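Local coordinates for protein adenosylmethionine-8-amino-7-oxononanoate aminotransferase (Methanocaldococcus jannaschii, PDB 6ZHK) that probably catalyses the pyridoxal-phosphate-dependent transfer of an amino group from S-adenosylmethionine to 8-amino-7-oxononanoate, making 7,8-diaminononanoate on the route to biotin, at residues E40-I48 with N65-E73; K54-I62 with L424-P432. One frame throughout, in Å; residues are numbered along the deposited sequence.

Both contacts are largely buried and share one small sheet, whose strands 46-49 and 54-57 are antiparallel neighbours, and both reach the second subunit. Interaction 1 (40-48 with 65-73) sets the turn of a hairpin against a loop close by in sequence; it depends on glycines, an imidazole and backbone bonds, and runs out to solvent at a glutamate. Interaction 2 (54-62 with 424-432) joins chain portions more than 360 residues apart as parallel strands, with more area buried and a chiefly apolar set of side chains. The two meet where His69 NE2 lies 2.7 Å from Asp57 OD2, probably a hydrogen bond, and where Leu47 pairs with Tyr55 through the backbone.

Interaction 1 of 2, residues E40-I48 with N65-E73; sequences ERGEGNYLI and NLFGHSRKE
Leu47 meets His69 methyl to ring: its CD2 lies over one face of the imidazole, 3.8 Å from the centroid, in a CH-pi contact displaced toward CE1 and NE2. Asn65 ND2 lies over the opposite face, nearer the rim, so the ring is sandwiched. His69 NE2 hydrogen-bonds to Asp57 OD2 on neighbouring strand 54-57. Packing is close at the root of this side chain, where His69 CB is 3.7 Å from Gly42 CA; a beta carbon on Gly42 would collide with it. Alongside, Gly44 O accepts from His69 N at 2.7 Å, and the same carbonyl oxygen comes within 3.2 Å of Gly68 CA, another place with no room for a side chain. Asn65 fixes the loop here, its OD1 taking Gly68 N on a lone pair as an Asx motif while its ND2 reaches Gly68 O from above that carbonyl's plane. The partner of this loop is the type II' turn Glu43-Tyr46, which joins strands 38-43 and 46-49 into a beta hairpin. Replacing His69 with an alanine would probably leave Leu47 CD2 without its ring and Asp57 without the imidazole N-H donor. Toward solvent the contact thins to polar tips. Ser70 OG, placed between its own backbone N and carbonyl carbon (chi1 59°), accepts Gly44 N at 3.0 Å along an almost straight line (176°). Exposed Glu43 starts away from the loop but bends at chi2 (64°), which brings its carboxylate back beside Ser70; a water donating to Glu43 OE2 at 2.6 Å also hydrogen-bonds to Ser70 OG, bridging the segments.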
# COMPACT_ATOMS: atom_id res chain seq x y z
N GLU A 40 22.53 -8.52 1.70
CA GLU A 40 23.34 -7.32 1.50
C GLU A 40 23.38 -6.93 0.03
O GLU A 40 23.51 -5.76 -0.30
CB GLU A 40 24.75 -7.49 2.08
CG GLU A 40 25.37 -6.13 2.46
CD GLU A 40 26.38 -5.66 1.45
OE1 GLU A 40 26.90 -4.52 1.58
OE2 GLU A 40 26.65 -6.47 0.53
N ARG A 41 23.33 -7.92 -0.85
CA ARG A 41 23.31 -7.57 -2.26
C ARG A 41 22.76 -8.79 -2.99
O ARG A 41 22.38 -9.77 -2.37
CB ARG A 41 24.68 -7.03 -2.73
CG ARG A 41 25.77 -8.08 -2.91
CD ARG A 41 27.21 -7.57 -3.08
NE ARG A 41 28.14 -8.65 -2.72
CZ ARG A 41 28.82 -8.82 -1.57
NH1 ARG A 41 28.77 -7.94 -0.59
NH2 ARG A 41 29.58 -9.90 -1.44
N GLY A 42 22.62 -8.66 -4.29
CA GLY A 42 22.14 -9.72 -5.15
C GLY A 42 22.90 -9.74 -6.48
O GLY A 42 23.39 -8.71 -6.97
N GLU A 43 23.00 -10.94 -7.07
CA GLU A 43 23.56 -11.04 -8.39
C GLU A 43 22.88 -12.17 -9.15
O GLU A 43 22.82 -13.29 -8.68
CB GLU A 43 25.05 -11.39 -8.30
CG GLU A 43 25.75 -11.28 -9.66
CD GLU A 43 25.83 -9.90 -10.31
OE1 GLU A 43 25.96 -8.87 -9.56
OE2 GLU A 43 25.76 -9.83 -11.58
N GLY A 44 22.32 -11.85 -10.32
CA GLY A 44 21.56 -12.83 -11.09
C GLY A 44 20.46 -13.42 -10.22
O GLY A 44 19.78 -12.68 -9.49
N ASN A 45 20.35 -14.75 -10.19
CA ASN A 45 19.28 -15.39 -9.46
C ASN A 45 19.61 -15.63 -7.98
O ASN A 45 18.93 -16.44 -7.35
CB ASN A 45 18.83 -16.66 -10.18
CG ASN A 45 18.34 -16.35 -11.58
OD1 ASN A 45 17.63 -15.35 -11.78
ND2 ASN A 45 18.71 -17.20 -12.55
N TYR A 46 20.60 -14.91 -7.43
CA TYR A 46 21.14 -15.24 -6.12
C TYR A 46 21.13 -14.05 -5.16
O TYR A 46 21.45 -12.93 -5.55
CB TYR A 46 22.62 -15.66 -6.26
CG TYR A 46 22.70 -17.02 -6.88
CD1 TYR A 46 22.60 -17.18 -8.26
CD2 TYR A 46 22.77 -18.14 -6.07
CE1 TYR A 46 22.56 -18.46 -8.80
CE2 TYR A 46 22.78 -19.42 -6.60
CZ TYR A 46 22.68 -19.57 -7.97
OH TYR A 46 22.63 -20.88 -8.39
N LEU A 47 20.65 -14.30 -3.94
CA LEU A 47 20.70 -13.37 -2.83
C LEU A 47 22.06 -13.58 -2.15
O LEU A 47 22.46 -14.72 -1.90
CB LEU A 47 19.60 -13.82 -1.85
CG LEU A 47 18.19 -13.64 -2.43
CD1 LEU A 47 17.15 -14.47 -1.65
CD2 LEU A 47 17.80 -12.13 -2.47
N ILE A 48 22.74 -12.48 -1.80
CA ILE A 48 24.04 -12.58 -1.16
C ILE A 48 23.95 -11.99 0.23
O ILE A 48 23.54 -10.83 0.36
CB ILE A 48 25.08 -11.82 -2.03
CG1 ILE A 48 25.10 -12.42 -3.45
CG2 ILE A 48 26.47 -11.87 -1.36
CD1 ILE A 48 26.14 -11.80 -4.41
N ASN A 65 10.19 -11.48 -7.92
CA ASN A 65 11.41 -11.23 -8.71
C ASN A 65 11.29 -11.98 -10.04
O ASN A 65 11.07 -13.16 -10.04
CB ASN A 65 12.64 -11.60 -7.89
CG ASN A 65 13.92 -11.35 -8.67
OD1 ASN A 65 14.23 -12.05 -9.64
ND2 ASN A 65 14.55 -10.22 -8.38
N LEU A 66 11.45 -11.31 -11.18
CA LEU A 66 11.24 -12.02 -12.44
C LEU A 66 12.58 -12.37 -13.07
O LEU A 66 12.69 -13.38 -13.73
CB LEU A 66 10.53 -11.09 -13.43
CG LEU A 66 9.06 -10.74 -13.11
CD1 LEU A 66 8.49 -9.97 -14.26
CD2 LEU A 66 8.23 -12.00 -12.80
N PHE A 67 13.52 -11.45 -13.02
CA PHE A 67 14.68 -11.54 -13.90
C PHE A 67 16.01 -11.52 -13.14
O PHE A 67 17.06 -11.28 -13.76
CB PHE A 67 14.65 -10.39 -14.90
CG PHE A 67 13.45 -10.47 -15.81
CD1 PHE A 67 13.18 -11.64 -16.52
CD2 PHE A 67 12.62 -9.35 -15.95
CE1 PHE A 67 12.06 -11.72 -17.34
CE2 PHE A 67 11.51 -9.43 -16.78
CZ PHE A 67 11.25 -10.59 -17.49
N GLY A 68 15.96 -11.77 -11.84
CA GLY A 68 17.20 -11.77 -11.06
C GLY A 68 17.36 -10.43 -10.34
O GLY A 68 16.51 -9.54 -10.52
N HIS A 69 18.43 -10.30 -9.57
CA HIS A 69 18.66 -9.17 -8.69
C HIS A 69 19.66 -8.17 -9.25
O HIS A 69 20.01 -7.20 -8.54
CB HIS A 69 19.11 -9.67 -7.30
CG HIS A 69 18.04 -10.42 -6.60
ND1 HIS A 69 16.98 -9.76 -5.94
CD2 HIS A 69 17.81 -11.75 -6.50
CE1 HIS A 69 16.23 -10.67 -5.37
NE2 HIS A 69 16.68 -11.90 -5.74
N SER A 70 20.09 -8.35 -10.51
CA SER A 70 21.04 -7.38 -11.07
C SER A 70 20.72 -7.14 -12.55
O SER A 70 21.58 -7.11 -13.43
CB SER A 70 22.47 -7.87 -10.85
OG SER A 70 22.61 -9.14 -11.50
N ARG A 71 19.44 -6.94 -12.83
CA ARG A 71 19.01 -6.80 -14.21
C ARG A 71 19.20 -5.35 -14.62
O ARG A 71 18.53 -4.48 -14.11
CB ARG A 71 17.56 -7.25 -14.38
CG ARG A 71 17.13 -7.24 -15.84
CD ARG A 71 17.68 -8.49 -16.50
NE ARG A 71 17.56 -8.24 -17.93
CZ ARG A 71 17.31 -9.19 -18.83
NH1 ARG A 71 17.16 -10.44 -18.44
NH2 ARG A 71 17.22 -8.87 -20.12
N LYS A 72 20.13 -5.10 -15.57
CA LYS A 72 20.60 -3.74 -15.81
C LYS A 72 19.51 -2.80 -16.33
O LYS A 72 19.49 -1.64 -15.91
CB LYS A 72 21.79 -3.69 -16.79
CG LYS A 72 23.09 -4.26 -16.22
N GLU A 73 18.63 -3.29 -17.21
CA GLU A 73 17.65 -2.39 -17.83
C GLU A 73 16.75 -1.77 -16.75
O GLU A 73 16.33 -0.61 -16.87
CB GLU A 73 16.74 -3.16 -18.78
CG GLU A 73 17.44 -3.74 -20.01
CD GLU A 73 17.90 -5.17 -19.83
OE1 GLU A 73 18.30 -5.53 -18.72
OE2 GLU A 73 17.81 -5.94 -20.80
O HOH W 1 24.08 -9.35 -13.55

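Interaction 2 of 2, residues K54-I62 with L424-P432; sequences KYLDAVSSI and LEKGIYMRP
Tyr429 and Val59 cross at about a right angle, with Val59 CG2 3.6 Å from Tyr429 CE2 in an approach oblique to the ring. On the same face of the sheet Asp57 runs side by side with Tyr429, pointing the same way; its OD1 lies at the ring's edge, and the carboxylate and ring planes are turned 46° apart. That carboxylate is held by Ser61, whose backbone N binds OD1 and whose OG binds OD2, each on the syn side. On the other face Leu56 CB approaches Ile428 CG1; just past the strand, Ala58 CB touches Ile428 CG2 at 3.7 Å. Tyr55 instead turns its ring edge toward the helix end, with CE1 3.4 Å from Leu424 O in the ring plane and CD1 meeting Leu424 CD1 obliquely. Gly427, the C-prime residue of a Schellman motif, ends helix 415-425 and offers its carbonyl oxygen to Leu56 N at 2.8 Å. The pairing continues as Leu56 O accepts Tyr429 N at 2.9 Å and Tyr429 O takes Ala58 N. Beyond the strands, Val59 CG1 covers the buried Arg431 N at 3.6 Å, an amide for which no partner is found. The Arg431 chain, extended from CG to NE (chi2 177°), passes Ile62 CD1 with its CD and ends at Tyr25 O, bound by NH2. Chain from near both termini coming together in this way is consistent with the small domain of fold-type I aminotransferases; just past strand 428-429 it leads to Arg431, a predicted substrate-binding residue.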
# COMPACT_ATOMS: atom_id res chain seq x y z
N LYS A 54 25.97 -17.08 -1.02
CA LYS A 54 24.99 -16.92 -2.07
C LYS A 54 23.91 -18.01 -1.96
O LYS A 54 24.19 -19.19 -1.62
CB LYS A 54 25.66 -17.10 -3.44
CG LYS A 54 26.75 -16.08 -3.81
CD LYS A 54 27.39 -16.40 -5.20
CE LYS A 54 28.40 -15.40 -5.73
NZ LYS A 54 29.45 -15.11 -4.72
N TYR A 55 22.65 -17.59 -2.19
CA TYR A 55 21.48 -18.44 -2.09
C TYR A 55 20.60 -18.26 -3.31
O TYR A 55 20.26 -17.13 -3.66
CB TYR A 55 20.72 -18.09 -0.81
CG TYR A 55 21.59 -18.29 0.41
CD1 TYR A 55 21.70 -19.55 0.99
CD2 TYR A 55 22.29 -17.24 0.97
CE1 TYR A 55 22.53 -19.77 2.09
CE2 TYR A 55 23.09 -17.44 2.09
CZ TYR A 55 23.18 -18.70 2.66
OH TYR A 55 23.98 -18.92 3.75
N LEU A 56 20.31 -19.36 -4.02
CA LEU A 56 19.40 -19.27 -5.14
C LEU A 56 18.03 -18.80 -4.63
O LEU A 56 17.46 -19.41 -3.73
CB LEU A 56 19.29 -20.67 -5.76
CG LEU A 56 18.41 -20.82 -7.00
CD1 LEU A 56 18.97 -20.01 -8.16
CD2 LEU A 56 18.41 -22.28 -7.41
N ASP A 57 17.45 -17.80 -5.29
CA ASP A 57 16.18 -17.25 -4.81
C ASP A 57 15.01 -18.07 -5.37
O ASP A 57 14.34 -17.69 -6.33
CB ASP A 57 16.10 -15.79 -5.22
CG ASP A 57 14.96 -15.00 -4.57
OD1 ASP A 57 14.12 -15.61 -3.86
OD2 ASP A 57 14.95 -13.80 -4.80
N ALA A 58 14.76 -19.21 -4.75
CA ALA A 58 13.89 -20.23 -5.32
C ALA A 58 12.42 -19.83 -5.12
O ALA A 58 11.57 -20.42 -5.78
CB ALA A 58 14.19 -21.57 -4.65
N VAL A 59 12.16 -18.78 -4.31
CA VAL A 59 10.81 -18.24 -4.17
C VAL A 59 10.68 -16.82 -4.73
O VAL A 59 9.69 -16.10 -4.46
CB VAL A 59 10.26 -18.38 -2.73
CG1 VAL A 59 9.95 -19.83 -2.34
CG2 VAL A 59 11.15 -17.69 -1.67
N SER A 60 11.72 -16.37 -5.45
CA SER A 60 11.69 -15.05 -6.08
C SER A 60 11.37 -13.95 -5.09
O SER A 60 10.63 -13.04 -5.44
CB SER A 60 10.69 -15.05 -7.21
OG SER A 60 11.19 -15.88 -8.26
N SER A 61 12.00 -13.97 -3.90
CA SER A 61 11.77 -12.90 -2.93
C SER A 61 10.25 -12.71 -2.67
O SER A 61 9.76 -11.58 -2.53
CB SER A 61 12.51 -11.60 -3.24
OG SER A 61 13.92 -11.81 -3.45
N ILE A 62 9.57 -13.87 -2.56
CA ILE A 62 8.13 -13.96 -2.27
C ILE A 62 7.35 -13.50 -3.53
O ILE A 62 6.41 -12.66 -3.47
CB ILE A 62 7.70 -13.27 -0.96
CG1 ILE A 62 8.73 -13.35 0.18
CG2 ILE A 62 6.28 -13.73 -0.51
CD1 ILE A 62 8.98 -14.74 0.70
N LEU A 424 18.80 -24.51 2.74
CA LEU A 424 19.67 -23.37 2.94
C LEU A 424 21.14 -23.82 2.99
O LEU A 424 22.02 -23.12 2.45
CB LEU A 424 19.26 -22.61 4.22
CG LEU A 424 19.68 -21.14 4.26
CD1 LEU A 424 18.96 -20.29 3.23
CD2 LEU A 424 19.61 -20.53 5.66
N GLU A 425 21.39 -25.00 3.57
CA GLU A 425 22.74 -25.57 3.58
C GLU A 425 23.25 -25.84 2.16
O GLU A 425 24.47 -25.90 1.93
CB GLU A 425 22.79 -26.89 4.36
CG GLU A 425 22.53 -26.75 5.85
CD GLU A 425 22.22 -28.07 6.54
OE1 GLU A 425 22.16 -29.15 5.85
OE2 GLU A 425 22.06 -28.04 7.76
N LYS A 426 22.33 -26.11 1.22
CA LYS A 426 22.69 -26.39 -0.16
C LYS A 426 22.66 -25.12 -1.00
O LYS A 426 22.73 -25.21 -2.21
CB LYS A 426 21.78 -27.48 -0.75
CG LYS A 426 21.70 -28.76 0.09
CD LYS A 426 20.62 -29.71 -0.35
CE LYS A 426 20.47 -30.90 0.57
NZ LYS A 426 21.78 -31.58 0.68
N GLY A 427 22.62 -23.94 -0.36
CA GLY A 427 22.74 -22.70 -1.14
C GLY A 427 21.42 -22.31 -1.83
O GLY A 427 21.46 -21.68 -2.89
N ILE A 428 20.27 -22.69 -1.24
CA ILE A 428 18.96 -22.37 -1.81
C ILE A 428 18.07 -21.77 -0.72
O ILE A 428 17.92 -22.32 0.39
CB ILE A 428 18.28 -23.64 -2.38
CG1 ILE A 428 19.08 -24.23 -3.55
CG2 ILE A 428 16.79 -23.31 -2.73
CD1 ILE A 428 18.67 -25.66 -3.93
N TYR A 429 17.36 -20.68 -1.08
CA TYR A 429 16.44 -20.02 -0.18
C TYR A 429 15.04 -20.42 -0.65
O TYR A 429 14.66 -20.15 -1.80
CB TYR A 429 16.53 -18.49 -0.29
CG TYR A 429 15.43 -17.81 0.50
CD1 TYR A 429 15.22 -18.09 1.84
CD2 TYR A 429 14.62 -16.87 -0.11
CE1 TYR A 429 14.18 -17.49 2.57
CE2 TYR A 429 13.61 -16.23 0.59
CZ TYR A 429 13.39 -16.55 1.93
OH TYR A 429 12.30 -15.95 2.51
N MET A 430 14.29 -21.07 0.25
CA MET A 430 12.93 -21.42 -0.01
C MET A 430 12.11 -21.07 1.24
O MET A 430 12.54 -21.41 2.34
CB MET A 430 12.86 -22.93 -0.30
CG MET A 430 11.45 -23.44 -0.67
SD MET A 430 10.31 -23.74 0.72
CE MET A 430 11.10 -25.01 1.72
N ARG A 431 10.98 -20.34 1.05
CA ARG A 431 10.03 -20.10 2.14
C ARG A 431 8.80 -20.99 1.96
O ARG A 431 8.11 -20.86 0.95
CB ARG A 431 9.56 -18.64 2.24
CG ARG A 431 8.66 -18.40 3.45
CD ARG A 431 8.28 -16.93 3.55
NE ARG A 431 7.30 -16.66 4.59
CZ ARG A 431 7.60 -16.37 5.86
NH1 ARG A 431 8.86 -16.36 6.30
NH2 ARG A 431 6.60 -16.11 6.68
N PRO A 432 8.46 -21.86 2.93
CA PRO A 432 7.30 -22.73 2.78
C PRO A 432 6.05 -22.07 3.33
O PRO A 432 6.11 -21.01 3.98
CB PRO A 432 7.77 -23.90 3.67
CG PRO A 432 8.36 -23.17 4.90
CD PRO A 432 9.15 -22.04 4.23